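Local coordinates for agenet domain-containing protein (Arabidopsis thaliana, PDB 6IE4) that probably reads methylated histone H3 tails through its tandem Agenet domains, at residues 120-125 with 138-143. Sequence-based numbering, arbitrary orientation.
Sequences GKFSVF and DELRFH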
loop_
_atom_site.group_PDB
_atom_site.type_symbol
_atom_site.label_atom_id
_atom_site.label_comp_id
_atom_site.label_asym_id
_atom_site.label_seq_id
_atom_site.Cartn_x
_atom_site.Cartn_y
_atom_site.Cartn_z
ATOM N N GLY A 120 -18.752 -0.707 -14.105
ATOM C CA GLY A 120 -17.655 0.044 -13.534
ATOM C C GLY A 120 -16.853 -0.710 -12.502
ATOM O O GLY A 120 -16.038 -0.087 -11.808
ATOM N N LYS A 121 -17.152 -1.994 -12.282
ATOM C CA LYS A 121 -16.528 -2.803 -11.247
ATOM C C LYS A 121 -15.543 -3.791 -11.858
ATOM O O LYS A 121 -15.611 -4.133 -13.042
ATOM C CB LYS A 121 -17.588 -3.545 -10.418
ATOM C CG LYS A 121 -18.535 -2.601 -9.659
ATOM C CD LYS A 121 -19.396 -3.336 -8.631
ATOM C CE LYS A 121 -20.166 -2.363 -7.724
ATOM N NZ LYS A 121 -21.095 -1.435 -8.442
ATOM N N PHE A 122 -14.606 -4.233 -11.027
ATOM C CA PHE A 122 -13.561 -5.142 -11.449
ATOM C C PHE A 122 -13.457 -6.251 -10.426
ATOM O O PHE A 122 -13.843 -6.088 -9.263
ATOM C CB PHE A 122 -12.209 -4.413 -11.585
ATOM C CG PHE A 122 -12.298 -3.143 -12.382
ATOM C CD1 PHE A 122 -12.675 -1.961 -11.779
ATOM C CD2 PHE A 122 -12.056 -3.147 -13.743
ATOM C CE1 PHE A 122 -12.786 -0.806 -12.513
ATOM C CE2 PHE A 122 -12.160 -1.998 -14.473
ATOM C CZ PHE A 122 -12.532 -0.824 -13.858
ATOM N N SER A 123 -12.884 -7.364 -10.858
ATOM C CA SER A 123 -12.637 -8.491 -9.979
ATOM C C SER A 123 -11.160 -8.810 -10.078
ATOM O O SER A 123 -10.620 -8.931 -11.182
ATOM C CB SER A 123 -13.503 -9.724 -10.367
ATOM O OG SER A 123 -13.193 -10.867 -9.588
ATOM N N VAL A 124 -10.523 -9.003 -8.925
ATOM C CA VAL A 124 -9.084 -8.835 -8.780
ATOM C C VAL A 124 -8.531 -10.068 -8.079
ATOM O O VAL A 124 -9.023 -10.440 -7.011
ATOM C CB VAL A 124 -8.739 -7.567 -7.969
ATOM C CG1 VAL A 124 -7.234 -7.483 -7.727
ATOM C CG2 VAL A 124 -9.248 -6.298 -8.653
ATOM N N PHE A 125 -7.534 -10.714 -8.686
ATOM C CA PHE A 125 -6.923 -11.924 -8.134
ATOM C C PHE A 125 -5.644 -11.602 -7.369
ATOM O O PHE A 125 -4.720 -11.011 -7.927
ATOM C CB PHE A 125 -6.623 -12.955 -9.221
ATOM C CG PHE A 125 -5.891 -14.153 -8.697
ATOM C CD1 PHE A 125 -6.526 -15.019 -7.816
ATOM C CD2 PHE A 125 -4.587 -14.429 -9.090
ATOM C CE1 PHE A 125 -5.881 -16.116 -7.311
ATOM C CE2 PHE A 125 -3.932 -15.538 -8.596
ATOM C CZ PHE A 125 -4.590 -16.381 -7.700
ATOM N N ASP A 138 -12.781 3.338 -8.123
ATOM C CA ASP A 138 -12.166 4.286 -7.219
ATOM C C ASP A 138 -11.517 3.594 -6.024
ATOM O O ASP A 138 -10.993 4.276 -5.145
ATOM C CB ASP A 138 -13.216 5.276 -6.735
ATOM C CG ASP A 138 -14.157 4.656 -5.765
ATOM O OD1 ASP A 138 -14.719 3.582 -6.079
ATOM O OD2 ASP A 138 -14.379 5.271 -4.699
ATOM N N GLU A 139 -11.500 2.261 -5.989
ATOM C CA GLU A 139 -10.797 1.525 -4.951
ATOM C C GLU A 139 -9.496 0.955 -5.474
ATOM O O GLU A 139 -8.742 0.347 -4.710
ATOM C CB GLU A 139 -11.657 0.376 -4.409
ATOM C CG GLU A 139 -13.104 0.718 -4.106
ATOM C CD GLU A 139 -13.842 -0.426 -3.402
ATOM O OE1 GLU A 139 -13.577 -0.629 -2.195
ATOM O OE2 GLU A 139 -14.683 -1.111 -4.044
ATOM N N LEU A 140 -9.199 1.179 -6.746
ATOM C CA LEU A 140 -7.977 0.704 -7.358
ATOM C C LEU A 140 -7.060 1.850 -7.712
ATOM O O LEU A 140 -7.483 2.984 -7.940
ATOM C CB LEU A 140 -8.248 -0.106 -8.629
ATOM C CG LEU A 140 -9.293 -1.200 -8.481
ATOM C CD1 LEU A 140 -9.363 -1.959 -9.756
ATOM C CD2 LEU A 140 -8.925 -2.109 -7.334
ATOM N N ARG A 141 -5.789 1.505 -7.798
ATOM C CA ARG A 141 -4.814 2.385 -8.384
ATOM C C ARG A 141 -3.912 1.531 -9.257
ATOM O O ARG A 141 -3.870 0.305 -9.119
ATOM C CB ARG A 141 -4.026 3.118 -7.291
ATOM C CG ARG A 141 -2.942 2.295 -6.614
ATOM C CD ARG A 141 -2.424 2.986 -5.361
ATOM N NE ARG A 141 -1.416 2.191 -4.671
ATOM C CZ ARG A 141 -0.563 2.705 -3.799
ATOM N NH1 ARG A 141 -0.692 3.982 -3.452
ATOM N NH2 ARG A 141 0.350 1.940 -3.208
ATOM N N PHE A 142 -3.176 2.182 -10.146
ATOM C CA PHE A 142 -2.253 1.465 -11.009
ATOM C C PHE A 142 -1.037 1.087 -10.175
ATOM O O PHE A 142 -0.535 1.892 -9.381
ATOM C CB PHE A 142 -1.865 2.331 -12.218
ATOM C CG PHE A 142 -3.051 2.749 -13.076
ATOM C CD1 PHE A 142 -3.699 1.820 -13.891
ATOM C CD2 PHE A 142 -3.576 4.033 -12.997
ATOM C CE1 PHE A 142 -4.813 2.180 -14.666
ATOM C CE2 PHE A 142 -4.693 4.403 -13.753
ATOM C CZ PHE A 142 -5.313 3.471 -14.591
ATOM N N HIS A 143 -0.610 -0.160 -10.292
ATOM C CA HIS A 143 0.541 -0.602 -9.532
ATOM C C HIS A 143 1.813 -0.036 -10.150
ATOM O O HIS A 143 2.091 -0.253 -11.333
ATOM C CB HIS A 143 0.623 -2.118 -9.484
ATOM C CG HIS A 143 1.809 -2.609 -8.718
ATOM N ND1 HIS A 143 1.765 -2.893 -7.370
ATOM C CD2 HIS A 143 3.091 -2.813 -9.105
ATOM C CE1 HIS A 143 2.958 -3.292 -6.968
ATOM N NE2 HIS A 143 3.781 -3.250 -8.001
#
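F122 and V124 are hydrogen-bonded through their backbones to F135 and I133 of the adjoining strand 131-136, and both turn their side chains toward L140. What the segments 120-125 and 138-143 share with each other is purely apolar. L140 is the hub on its side: its CB points at the facing strand, and its two methyls each find a different partner. L140 CD1 approaches the ring of F122, meeting F122 CD1 at 3.9 Å. The L140 CD1 methyl comes to that ring obliquely, and also lies 4.2 Å from F122 CB. It therefore sits by the root of the ring rather than its far end. The second methyl, L140 CD2, reaches more loosely for V124, 4.4 Å from V124 CG2.

The leucine torsions explain the reach. CG is anti to the carbonyl carbon, and CD1 then continues away from CA in an extended arm, chi2 -176°. F122 makes the same first turn, chi1 -49°, which sets its ring beside its own backbone N. Because the strand alternates, F122 and V124 present neighbouring side chains on one surface, while S123 between them points its CB the other way. The backbones stay well apart, with the CA atoms of F122 and L140 9.1 Å from each other, so the side chains bridge two layers rather than two paired strands.

All three touching residues are buried, consistent with the core of a second Agenet domain, a family in the SH3 clan. Strand 121-126 lies between strands 107-117 and 131-136, whereas strand 140-142 pairs with 99-104; V116, A102 and F135 pack around the same core.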